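Local atomic coordinates of POP2 (Saccharomyces cerevisiae, PDB entry 1UOC), a protein that probably serves as a catalytic subunit of the CCR4-NOT deadenylase, its RNase domain degrading RNA from the 3' end with a preference for poly(A). Residues S60-H65 / V281-D286; L76-L81 / L167-N172. All blocks are in the same frame, centred on the assembly; numbering follows the deposited sequence.

In the fold
Running from the N terminus, the chain crosses the sheet in strand 40-48, reappears after the unmodelled residues 50-59 in helix 61-73, and returns to the sheet as strand 77-86. Contact 1 opens at the start of that helix and closes where the C-terminal tail at 281-286 returns to it, 216 residues apart at the nearest ends. Contact 2 is nested wholly inside this loop: strand 77-86 meets helix 165-174, 86 residues apart at the nearest ends. The centres of the two contacts lie about 20 Å apart. Contact 1, its centre about 19 Å from that of the chain, ties the tail to a peripheral helix, while contact 2 packs a helix on the central sheet of this DEDD nuclease domain.

Contact 1: residues S60-H65 / V281-D286; sequences SKVDYH and VIYGID
The ring of Tyr283 carries Val62 O over one face, 4.2 Å above the ring plane and displaced toward the rim, and Ile282 CG2 over the centre of the opposite face, 3.8 Å above the plane. A third approach is oblique: His65 CB comes to 3.9 Å from Tyr283 CE2. The phenol end lies near the backbone of the same histidine. The closest packing is at the root of the tyrosine, where Val62 CG1 lies 3.4 Å from Tyr283 CB and 3.5 Å from Tyr283 CG. The valine branches divide the work. CG1, opposite the backbone N (chi1 168°), meets the CB and the near part of the ring, whereas CG2 rests 3.4 Å from Tyr283 O. The interface is therefore one of van der Waals contact, burying 180 Å² in all, half of it on Tyr283. Gly284 follows with backbone angles at which any CB would be jammed against Tyr283 O; the backbone itself thus calls for a glycine as the tail turns past Val62. On the other segment, the start of the helix carries an ST motif, Ser60 OG accepting from Asp63 N at 3.1 Å with a bent N-H...O angle of 144°. Tyr283 is buried although His65 is exposed, because more than this helix encloses it: Lys183 and Glu187 of helix 183-193 also touch its side chain, as do Ala164 and Gln289 from loops. Tyr283 thus packs against both the start of helix 61-73 and helix 183-193, and Lys183 joins the two helices directly by touching Val62; the tail that brings the tyrosine here follows helix 247-264 in the chain.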
loop_
_atom_site.group_PDB
_atom_site.type_symbol
_atom_site.label_atom_id
_atom_site.label_comp_id
_atom_site.label_asym_id
_atom_site.label_seq_id
_atom_site.Cartn_x
_atom_site.Cartn_y
_atom_site.Cartn_z
ATOM N N SER A 60 3.255 -21.074 15.970
ATOM C CA SER A 60 3.002 -19.664 16.256
ATOM C C SER A 60 2.021 -19.051 15.255
ATOM O O SER A 60 1.971 -19.466 14.094
ATOM C CB SER A 60 4.315 -18.875 16.223
ATOM O OG SER A 60 4.895 -18.903 14.931
ATOM N N LYS A 61 1.246 -18.066 15.707
ATOM C CA LYS A 61 0.281 -17.397 14.838
ATOM C C LYS A 61 0.998 -16.683 13.701
ATOM O O LYS A 61 0.450 -16.514 12.611
ATOM C CB LYS A 61 -0.557 -16.388 15.635
ATOM C CG LYS A 61 -1.980 -16.863 15.915
ATOM C CD LYS A 61 -2.760 -17.074 14.615
ATOM C CE LYS A 61 -4.130 -17.697 14.864
ATOM N NZ LYS A 61 -4.034 -19.112 15.320
ATOM N N VAL A 62 2.232 -16.274 13.971
ATOM C CA VAL A 62 3.043 -15.582 12.988
ATOM C C VAL A 62 3.489 -16.523 11.866
ATOM O O VAL A 62 3.541 -16.131 10.698
ATOM C CB VAL A 62 4.279 -14.944 13.663
ATOM C CG1 VAL A 62 5.277 -14.470 12.611
ATOM C CG2 VAL A 62 3.837 -13.777 14.532
ATOM N N ASP A 63 3.805 -17.765 12.218
ATOM C CA ASP A 63 4.240 -18.720 11.214
ATOM C C ASP A 63 3.041 -19.209 10.409
ATOM O O ASP A 63 3.193 -19.705 9.290
ATOM C CB ASP A 63 4.953 -19.903 11.867
ATOM C CG ASP A 63 6.124 -20.393 11.035
ATOM O OD1 ASP A 63 7.091 -19.616 10.857
ATOM O OD2 ASP A 63 6.073 -21.546 10.557
ATOM N N TYR A 64 1.850 -19.068 10.984
ATOM C CA TYR A 64 0.634 -19.469 10.292
ATOM C C TYR A 64 0.292 -18.415 9.242
ATOM O O TYR A 64 -0.018 -18.749 8.100
ATOM C CB TYR A 64 -0.547 -19.615 11.259
ATOM C CG TYR A 64 -1.832 -19.931 10.526
ATOM C CD1 TYR A 64 -1.948 -21.091 9.760
ATOM C CD2 TYR A 64 -2.898 -19.032 10.522
ATOM C CE1 TYR A 64 -3.085 -21.349 9.000
ATOM C CE2 TYR A 64 -4.047 -19.280 9.761
ATOM C CZ TYR A 64 -4.130 -20.441 9.001
ATOM O OH TYR A 64 -5.240 -20.690 8.223
ATOM N N HIS A 65 0.349 -17.143 9.635
ATOM C CA HIS A 65 0.054 -16.044 8.717
ATOM C C HIS A 65 1.001 -16.064 7.521
ATOM O O HIS A 65 0.574 -15.893 6.375
ATOM C CB HIS A 65 0.161 -14.692 9.439
ATOM C CG HIS A 65 -0.929 -14.454 10.439
ATOM N ND1 HIS A 65 -2.263 -14.615 10.136
ATOM C CD2 HIS A 65 -0.879 -14.060 11.735
ATOM C CE1 HIS A 65 -2.992 -14.331 11.202
ATOM N NE2 HIS A 65 -2.177 -13.991 12.185
ATOM N N VAL A 281 8.934 -3.626 10.919
ATOM C CA VAL A 281 8.239 -4.707 11.608
ATOM C C VAL A 281 6.996 -5.138 10.855
ATOM O O VAL A 281 6.085 -4.342 10.628
ATOM C CB VAL A 281 7.850 -4.294 13.049
ATOM C CG1 VAL A 281 7.067 -5.403 13.718
ATOM C CG2 VAL A 281 9.111 -3.989 13.855
ATOM N N ILE A 282 6.978 -6.407 10.470
ATOM C CA ILE A 282 5.867 -7.005 9.742
ATOM C C ILE A 282 5.027 -7.857 10.686
ATOM O O ILE A 282 3.836 -7.609 10.900
ATOM C CB ILE A 282 6.368 -7.967 8.653
ATOM C CG1 ILE A 282 7.323 -7.258 7.702
ATOM C CG2 ILE A 282 5.191 -8.546 7.891
ATOM C CD1 ILE A 282 7.964 -8.198 6.695
ATOM N N TYR A 283 5.682 -8.870 11.243
ATOM C CA TYR A 283 5.059 -9.852 12.122
ATOM C C TYR A 283 5.228 -9.676 13.628
ATOM O O TYR A 283 5.141 -10.649 14.375
ATOM C CB TYR A 283 5.553 -11.247 11.724
ATOM C CG TYR A 283 5.019 -11.726 10.388
ATOM C CD1 TYR A 283 5.879 -12.091 9.354
ATOM C CD2 TYR A 283 3.649 -11.825 10.168
ATOM C CE1 TYR A 283 5.377 -12.547 8.124
ATOM C CE2 TYR A 283 3.136 -12.275 8.957
ATOM C CZ TYR A 283 3.999 -12.637 7.938
ATOM O OH TYR A 283 3.465 -13.088 6.744
ATOM N N GLY A 284 5.454 -8.453 14.083
ATOM C CA GLY A 284 5.618 -8.240 15.509
ATOM C C GLY A 284 7.051 -7.951 15.909
ATOM O O GLY A 284 7.999 -8.472 15.329
ATOM N N ILE A 285 7.209 -7.109 16.919
ATOM C CA ILE A 285 8.526 -6.728 17.399
ATOM C C ILE A 285 9.211 -7.941 18.042
ATOM O O ILE A 285 8.544 -8.847 18.542
ATOM C CB ILE A 285 8.378 -5.547 18.405
ATOM C CG1 ILE A 285 9.551 -4.578 18.261
ATOM C CG2 ILE A 285 8.266 -6.062 19.831
ATOM C CD1 ILE A 285 9.207 -3.161 18.696
ATOM N N ASP A 286 10.538 -7.976 18.003
ATOM C CA ASP A 286 11.274 -9.088 18.594
ATOM C C ASP A 286 10.850 -9.231 20.061
ATOM O O ASP A 286 10.948 -8.277 20.837
ATOM C CB ASP A 286 12.778 -8.824 18.523
ATOM C CG ASP A 286 13.572 -10.069 18.180
ATOM O OD1 ASP A 286 13.037 -11.183 18.349
ATOM O OD2 ASP A 286 14.738 -9.934 17.747
#

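Contact 2: residues L76-L81 / L167-N172; sequences LNPIQL and LGFLIN
The helical turn that presents Phe169 to Pro78 and Leu81 is closed by a short backbone bond, Ile171 N to Leu167 O at 2.7 Å, and the next bond, Asn172 N to Gly168 O at 2.9 Å, continues it. Across the contact everything is apolar. Leu81 CD1 comes in at the edge of the Phe169 ring, close to its plane, 3.3 Å from Phe169 CE2 and 3.9 Å from Phe169 CZ. Its reach follows from an extended side chain: CG lies opposite the backbone N (chi1 -178°) and CD1 continues outward from CA (chi2 160°). Pro78 adds its CB, 4.0 Å from Phe169 CZ; the closer approach of its CG is too short to be trusted. A classic beta bulge, in which Ile79 and Gln80 both face Glu46 and both form backbone hydrogen bonds with it, lies where the chain turns a corner at Ile79. It is consistent with Pro78 and Leu81, three positions apart, both directing their CB atoms at the helix. In this RNase H-like fold of the DEDD nucleases, strand 77-86 runs antiparallel between strands 40-48 and 99-103, and helix 165-174 packs on the sheet. Ser44 and Glu46 from strand 40-48 and Asp166 from the helix are predicted ligands of the catalytic metal; the side chain of Asp166 is about 6 Å from that of Phe169. An alanine in place of Phe169 would remove the ring and would probably open a gap between helix and strand, leaving Pro78 and Leu81 without their partner and Phe47 without its edge-to-face mate. Away from the phenylalanine, Leu167, Leu170 and Ile171 touch a bound xenon, and Leu170 also packs on Ile43.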
loop_
_atom_site.group_PDB
_atom_site.type_symbol
_atom_site.label_atom_id
_atom_site.label_comp_id
_atom_site.label_asym_id
_atom_site.label_seq_id
_atom_site.Cartn_x
_atom_site.Cartn_y
_atom_site.Cartn_z
ATOM N N LEU A 76 -2.689 -15.706 -6.360
ATOM C CA LEU A 76 -3.459 -14.470 -6.243
ATOM C C LEU A 76 -2.976 -13.570 -7.368
ATOM O O LEU A 76 -1.775 -13.379 -7.528
ATOM C CB LEU A 76 -3.160 -13.763 -4.916
ATOM C CG LEU A 76 -3.788 -14.201 -3.593
ATOM C CD1 LEU A 76 -3.031 -13.564 -2.432
ATOM C CD2 LEU A 76 -5.258 -13.801 -3.563
ATOM N N ASN A 77 -3.892 -13.022 -8.153
ATOM C CA ASN A 77 -3.488 -12.130 -9.232
ATOM C C ASN A 77 -4.013 -10.718 -8.979
ATOM O O ASN A 77 -5.202 -10.508 -8.724
ATOM C CB ASN A 77 -3.956 -12.665 -10.597
ATOM C CG ASN A 77 -5.408 -13.124 -10.595
ATOM O OD1 ASN A 77 -5.818 -13.943 -9.761
ATOM N ND2 ASN A 77 -6.191 -12.614 -11.547
ATOM N N PRO A 78 -3.118 -9.726 -9.043
ATOM C CA PRO A 78 -3.446 -8.317 -8.821
ATOM C C PRO A 78 -4.341 -7.760 -9.919
ATOM O O PRO A 78 -4.082 -7.966 -11.099
ATOM C CB PRO A 78 -2.076 -7.628 -8.824
ATOM C CG PRO A 78 -1.061 -8.760 -8.864
ATOM C CD PRO A 78 -1.759 -9.852 -9.585
ATOM N N ILE A 79 -5.391 -7.055 -9.524
ATOM C CA ILE A 79 -6.292 -6.451 -10.484
ATOM C C ILE A 79 -6.057 -4.933 -10.407
ATOM O O ILE A 79 -6.132 -4.219 -11.408
ATOM C CB ILE A 79 -7.771 -6.814 -10.153
ATOM C CG1 ILE A 79 -8.711 -6.279 -11.238
ATOM C CG2 ILE A 79 -8.170 -6.256 -8.825
ATOM C CD1 ILE A 79 -8.694 -7.094 -12.517
ATOM N N GLN A 80 -5.756 -4.452 -9.204
ATOM C CA GLN A 80 -5.492 -3.033 -8.979
ATOM C C GLN A 80 -4.445 -2.835 -7.889
ATOM O O GLN A 80 -4.286 -3.674 -6.989
ATOM C CB GLN A 80 -6.773 -2.296 -8.569
ATOM C CG GLN A 80 -7.685 -1.917 -9.718
ATOM C CD GLN A 80 -8.969 -1.251 -9.254
ATOM O OE1 GLN A 80 -9.660 -0.601 -10.043
ATOM N NE2 GLN A 80 -9.303 -1.417 -7.979
ATOM N N LEU A 81 -3.729 -1.719 -7.980
ATOM C CA LEU A 81 -2.717 -1.378 -7.004
ATOM C C LEU A 81 -2.589 0.139 -6.937
ATOM O O LEU A 81 -2.481 0.804 -7.957
ATOM C CB LEU A 81 -1.381 -2.029 -7.379
ATOM C CG LEU A 81 -0.175 -1.850 -6.452
ATOM C CD1 LEU A 81 0.847 -2.944 -6.736
ATOM C CD2 LEU A 81 0.456 -0.470 -6.645
ATOM N N LEU A 167 3.411 -6.750 0.600
ATOM C CA LEU A 167 4.848 -6.944 0.431
ATOM C C LEU A 167 5.114 -8.328 -0.148
ATOM O O LEU A 167 5.961 -8.496 -1.025
ATOM C CB LEU A 167 5.549 -6.791 1.778
ATOM C CG LEU A 167 5.841 -5.353 2.217
ATOM C CD1 LEU A 167 4.772 -4.404 1.704
ATOM C CD2 LEU A 167 5.952 -5.301 3.733
ATOM N N GLY A 168 4.385 -9.320 0.349
ATOM C CA GLY A 168 4.546 -10.666 -0.165
ATOM C C GLY A 168 4.423 -10.585 -1.671
ATOM O O GLY A 168 5.318 -11.013 -2.400
ATOM N N PHE A 169 3.312 -10.014 -2.131
ATOM C CA PHE A 169 3.053 -9.833 -3.555
ATOM C C PHE A 169 4.164 -9.021 -4.238
ATOM O O PHE A 169 4.774 -9.492 -5.196
ATOM C CB PHE A 169 1.699 -9.140 -3.749
ATOM C CG PHE A 169 1.603 -8.324 -5.015
ATOM C CD1 PHE A 169 1.769 -8.921 -6.265
ATOM C CD2 PHE A 169 1.382 -6.951 -4.949
ATOM C CE1 PHE A 169 1.717 -8.155 -7.434
ATOM C CE2 PHE A 169 1.327 -6.182 -6.096
ATOM C CZ PHE A 169 1.496 -6.780 -7.348
ATOM N N LEU A 170 4.417 -7.806 -3.751
ATOM C CA LEU A 170 5.463 -6.958 -4.323
ATOM C C LEU A 170 6.766 -7.721 -4.516
ATOM O O LEU A 170 7.347 -7.709 -5.602
ATOM C CB LEU A 170 5.730 -5.734 -3.438
ATOM C CG LEU A 170 4.967 -4.451 -3.773
ATOM C CD1 LEU A 170 5.486 -3.294 -2.923
ATOM C CD2 LEU A 170 5.149 -4.135 -5.250
ATOM N N ILE A 171 7.227 -8.375 -3.453
ATOM C CA ILE A 171 8.454 -9.154 -3.510
ATOM C C ILE A 171 8.317 -10.254 -4.558
ATOM O O ILE A 171 9.258 -10.548 -5.286
ATOM C CB ILE A 171 8.778 -9.797 -2.125
ATOM C CG1 ILE A 171 10.029 -9.152 -1.535
ATOM C CG2 ILE A 171 8.997 -11.308 -2.262
ATOM C CD1 ILE A 171 10.510 -9.830 -0.283
ATOM N N ASN A 172 7.136 -10.857 -4.627
ATOM C CA ASN A 172 6.876 -11.941 -5.568
ATOM C C ASN A 172 7.054 -11.523 -7.030
ATOM O O ASN A 172 7.521 -12.308 -7.858
ATOM C CB ASN A 172 5.458 -12.473 -5.366
ATOM C CG ASN A 172 5.215 -13.772 -6.104
ATOM O OD1 ASN A 172 4.103 -14.045 -6.551
ATOM N ND2 ASN A 172 6.254 -14.585 -6.224
#